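Putative DsbA oxidoreductase SCO1869 (Streptomyces coelicolor A3, PDB 3GL5) is probably a DsbA-like oxidoreductase of the thioredoxin superfamily, expected to act in thiol-disulfide exchange, although its function has not been established. Local coordinates at residues 56-61 and 67-72. Numbering follows the deposited sequence. Where two conformers were deposited one is given.
Sequences PVLTML and MSQEQA
Ala-72 sets its methyl group against Leu-58 and Leu-61 where two consecutive helices, 57-64 and 69-85, are joined by a short turn at the surface of the DsbA-like thioredoxin domain. The small residue suits the place: its CB lies 3.9 Å from Leu-61 CB and 4.2 Å from Leu-58 CG, so the helices come close, with 6.1 Å between the CA atoms of Leu-61 and Ala-72. The leucines, three residues apart, fall on the same side of their helix and supply the apolar surface that receives it.

Met-67, a selenomethionine, comes from the turn. Its CB points toward the first helix and packs on the carbonyl oxygen of Leu-61, Met-67 CB to Leu-61 O being 3.8 Å. CG stands anti to the backbone N (chi1 152°) and leads out to SE, which lies 4.2 Å from Leu-61 CB. There the chain bends sharply (chi3 -10°), turning CE back toward the same oxygen, Leu-61 O, at 4.1 Å. A long unbranched apolar chain suits this place, since its successive atoms can lie along Leu-61.

Gln-69, on the first turn of the second helix, lends its aliphatic part, the bend at chi2 keeping its amide near the end of Leu-58, and Thr-62 touches both Gln-69 and Ala-72. Ser-68, facing away, is the N-cap of the second helix: its OG accepts from Gln-71 N at 2.9 Å, satisfying an amide of the first turn. Beside this cap, Leu-58 CD2 rests on Gln-69 CG at 3.9 Å.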
ATOM      1  N   PRO A  56      21.348 -10.452  26.435  1.00 35.69           N
ATOM      2  CA  PRO A  56      20.870  -9.254  27.159  1.00 35.46           C
ATOM      3  C   PRO A  56      21.378  -7.986  26.490  1.00 35.98           C
ATOM      4  O   PRO A  56      22.534  -7.940  26.064  1.00 36.48           O
ATOM      5  CB  PRO A  56      21.459  -9.399  28.562  1.00 35.43           C
ATOM      6  CG  PRO A  56      21.966 -10.841  28.641  1.00 35.78           C
ATOM      7  CD  PRO A  56      22.260 -11.286  27.237  1.00 35.63           C
ATOM      8  N   VAL A  57      20.518  -6.977  26.365  1.00 35.99           N
ATOM      9  CA  VAL A  57      20.894  -5.718  25.714  1.00 36.22           C
ATOM     10  C   VAL A  57      22.164  -5.125  26.347  1.00 37.13           C
ATOM     11  O   VAL A  57      23.069  -4.648  25.658  1.00 36.85           O
ATOM     12  CB  VAL A  57      19.728  -4.658  25.745  1.00 35.79           C
ATOM     13  CG1 VAL A  57      20.245  -3.266  25.375  1.00 34.74           C
ATOM     14  CG2 VAL A  57      18.620  -5.053  24.812  1.00 33.76           C
ATOM     15  N   LEU A  58      22.233  -5.183  27.669  1.00 38.06           N
ATOM     16  CA  LEU A  58      23.259  -4.448  28.385  1.00 39.62           C
ATOM     17  C   LEU A  58      24.651  -5.118  28.176  1.00 39.85           C
ATOM     18  O   LEU A  58      25.669  -4.429  28.025  1.00 39.53           O
ATOM     19  CB  LEU A  58      22.864  -4.417  29.846  1.00 40.34           C
ATOM     20  CG  LEU A  58      23.195  -3.197  30.671  1.00 42.73           C
ATOM     21  CD1 LEU A  58      21.880  -2.477  30.995  1.00 42.23           C
ATOM     22  CD2 LEU A  58      23.911  -3.746  31.910  1.00 42.86           C
ATOM     23  N   THR A  59      24.643  -6.457  28.118  1.00 39.99           N
ATOM     24  CA  THR A  59      25.779  -7.291  27.712  1.00 40.76           C
ATOM     25  C   THR A  59      26.252  -6.941  26.311  1.00 40.31           C
ATOM     26  O   THR A  59      27.457  -6.806  26.071  1.00 40.11           O
ATOM     27  CB  THR A  59      25.396  -8.804  27.735  1.00 41.25           C
ATOM     28  OG1 THR A  59      24.864  -9.130  29.016  1.00 42.22           O
ATOM     29  CG2 THR A  59      26.593  -9.704  27.449  1.00 41.51           C
HETATM   30  N   MSE A  60      25.298  -6.815  25.386  0.50 39.90           N
HETATM   31  CA  MSE A  60      25.582  -6.444  23.996  0.50 39.61           C
HETATM   32  C   MSE A  60      26.294  -5.099  23.905  0.50 39.71           C
HETATM   33  O   MSE A  60      27.262  -4.953  23.162  0.50 39.51           O
HETATM   34  CB  MSE A  60      24.295  -6.406  23.161  0.50 39.52           C
HETATM   35  CG  MSE A  60      24.403  -5.565  21.883  0.50 38.83           C
HETATM   36 SE   MSE A  60      22.646  -5.127  21.141  0.35 38.94          SE
HETATM   37  CE  MSE A  60      22.555  -3.253  21.618  0.50 36.86           C
ATOM     38  N   LEU A  61      25.810  -4.116  24.660  1.00 39.78           N
ATOM     39  CA  LEU A  61      26.412  -2.782  24.651  1.00 40.39           C
ATOM     40  C   LEU A  61      27.847  -2.811  25.201  1.00 40.73           C
ATOM     41  O   LEU A  61      28.783  -2.309  24.590  1.00 40.93           O
ATOM     42  CB  LEU A  61      25.541  -1.793  25.425  1.00 39.76           C
ATOM     43  CG  LEU A  61      24.189  -1.630  24.723  1.00 39.79           C
ATOM     44  CD1 LEU A  61      23.232  -0.797  25.540  1.00 40.45           C
ATOM     45  CD2 LEU A  61      24.362  -1.048  23.345  1.00 38.57           C
HETATM   46  N   MSE A  67      31.908  -0.398  25.458  1.00 46.36           N
HETATM   47  CA  MSE A  67      31.390   0.688  26.267  1.00 44.71           C
HETATM   48  C   MSE A  67      31.305   0.213  27.718  1.00 42.97           C
HETATM   49  O   MSE A  67      31.192  -0.974  27.972  1.00 42.21           O
HETATM   50  CB  MSE A  67      30.021   1.052  25.721  1.00 45.28           C
HETATM   51  CG  MSE A  67      29.046   1.621  26.681  1.00 47.41           C
HETATM   52 SE   MSE A  67      27.476   1.952  25.650  0.75 54.87          SE
HETATM   53  CE  MSE A  67      28.190   1.632  23.833  1.00 52.29           C
ATOM     54  N   SER A  68      31.359   1.134  28.666  1.00 41.45           N
ATOM     55  CA  SER A  68      31.311   0.753  30.074  1.00 39.93           C
ATOM     56  C   SER A  68      29.905   0.363  30.478  1.00 39.55           C
ATOM     57  O   SER A  68      28.906   0.738  29.820  1.00 38.13           O
ATOM     58  CB  SER A  68      31.803   1.889  30.971  1.00 39.90           C
ATOM     59  OG  SER A  68      30.711   2.670  31.394  1.00 38.08           O
ATOM     60  N   GLN A  69      29.816  -0.362  31.586  1.00 38.77           N
ATOM     61  CA  GLN A  69      28.507  -0.803  32.036  1.00 38.89           C
ATOM     62  C   GLN A  69      27.696   0.376  32.535  1.00 37.85           C
ATOM     63  O   GLN A  69      26.475   0.466  32.287  1.00 37.98           O
ATOM     64  CB  GLN A  69      28.632  -1.881  33.086  1.00 39.66           C
ATOM     65  CG  GLN A  69      27.345  -2.600  33.323  1.00 42.13           C
ATOM     66  CD  GLN A  69      27.004  -2.544  34.779  1.00 46.25           C
ATOM     67  OE1 GLN A  69      27.583  -3.260  35.591  1.00 46.13           O
ATOM     68  NE2 GLN A  69      26.078  -1.655  35.135  1.00 49.38           N
ATOM     69  N   GLU A  70      28.380   1.282  33.234  0.50 36.98           N
ATOM     70  CA  GLU A  70      27.800   2.541  33.684  0.50 36.03           C
ATOM     71  C   GLU A  70      27.132   3.238  32.499  0.50 35.80           C
ATOM     72  O   GLU A  70      25.971   3.616  32.577  0.50 35.61           O
ATOM     73  CB  GLU A  70      28.884   3.450  34.281  0.50 35.81           C
ATOM     74  CG  GLU A  70      29.855   2.745  35.215  0.50 35.19           C
ATOM     75  CD  GLU A  70      31.290   3.234  35.058  0.50 35.13           C
ATOM     76  OE1 GLU A  70      31.650   3.743  33.973  0.50 34.27           O
ATOM     77  OE2 GLU A  70      32.075   3.096  36.019  0.50 35.11           O
ATOM     78  N   GLN A  71      27.867   3.372  31.397  1.00 35.50           N
ATOM     79  CA  GLN A  71      27.397   4.131  30.229  1.00 34.85           C
ATOM     80  C   GLN A  71      26.232   3.451  29.577  1.00 34.26           C
ATOM     81  O   GLN A  71      25.331   4.107  29.076  1.00 34.98           O
ATOM     82  CB  GLN A  71      28.473   4.258  29.168  1.00 34.98           C
ATOM     83  CG  GLN A  71      29.432   5.346  29.386  1.00 35.81           C
ATOM     84  CD  GLN A  71      30.836   4.970  28.932  1.00 37.94           C
ATOM     85  OE1 GLN A  71      31.802   5.347  29.582  1.00 39.12           O
ATOM     86  NE2 GLN A  71      30.954   4.209  27.828  1.00 37.36           N
ATOM     87  N   ALA A  72      26.277   2.131  29.556  1.00 33.66           N
ATOM     88  CA  ALA A  72      25.205   1.334  28.998  1.00 33.12           C
ATOM     89  C   ALA A  72      23.929   1.626  29.768  1.00 32.78           C
ATOM     90  O   ALA A  72      22.909   1.963  29.161  1.00 33.36           O
ATOM     91  CB  ALA A  72      25.553  -0.166  29.011  1.00 32.01           C
TER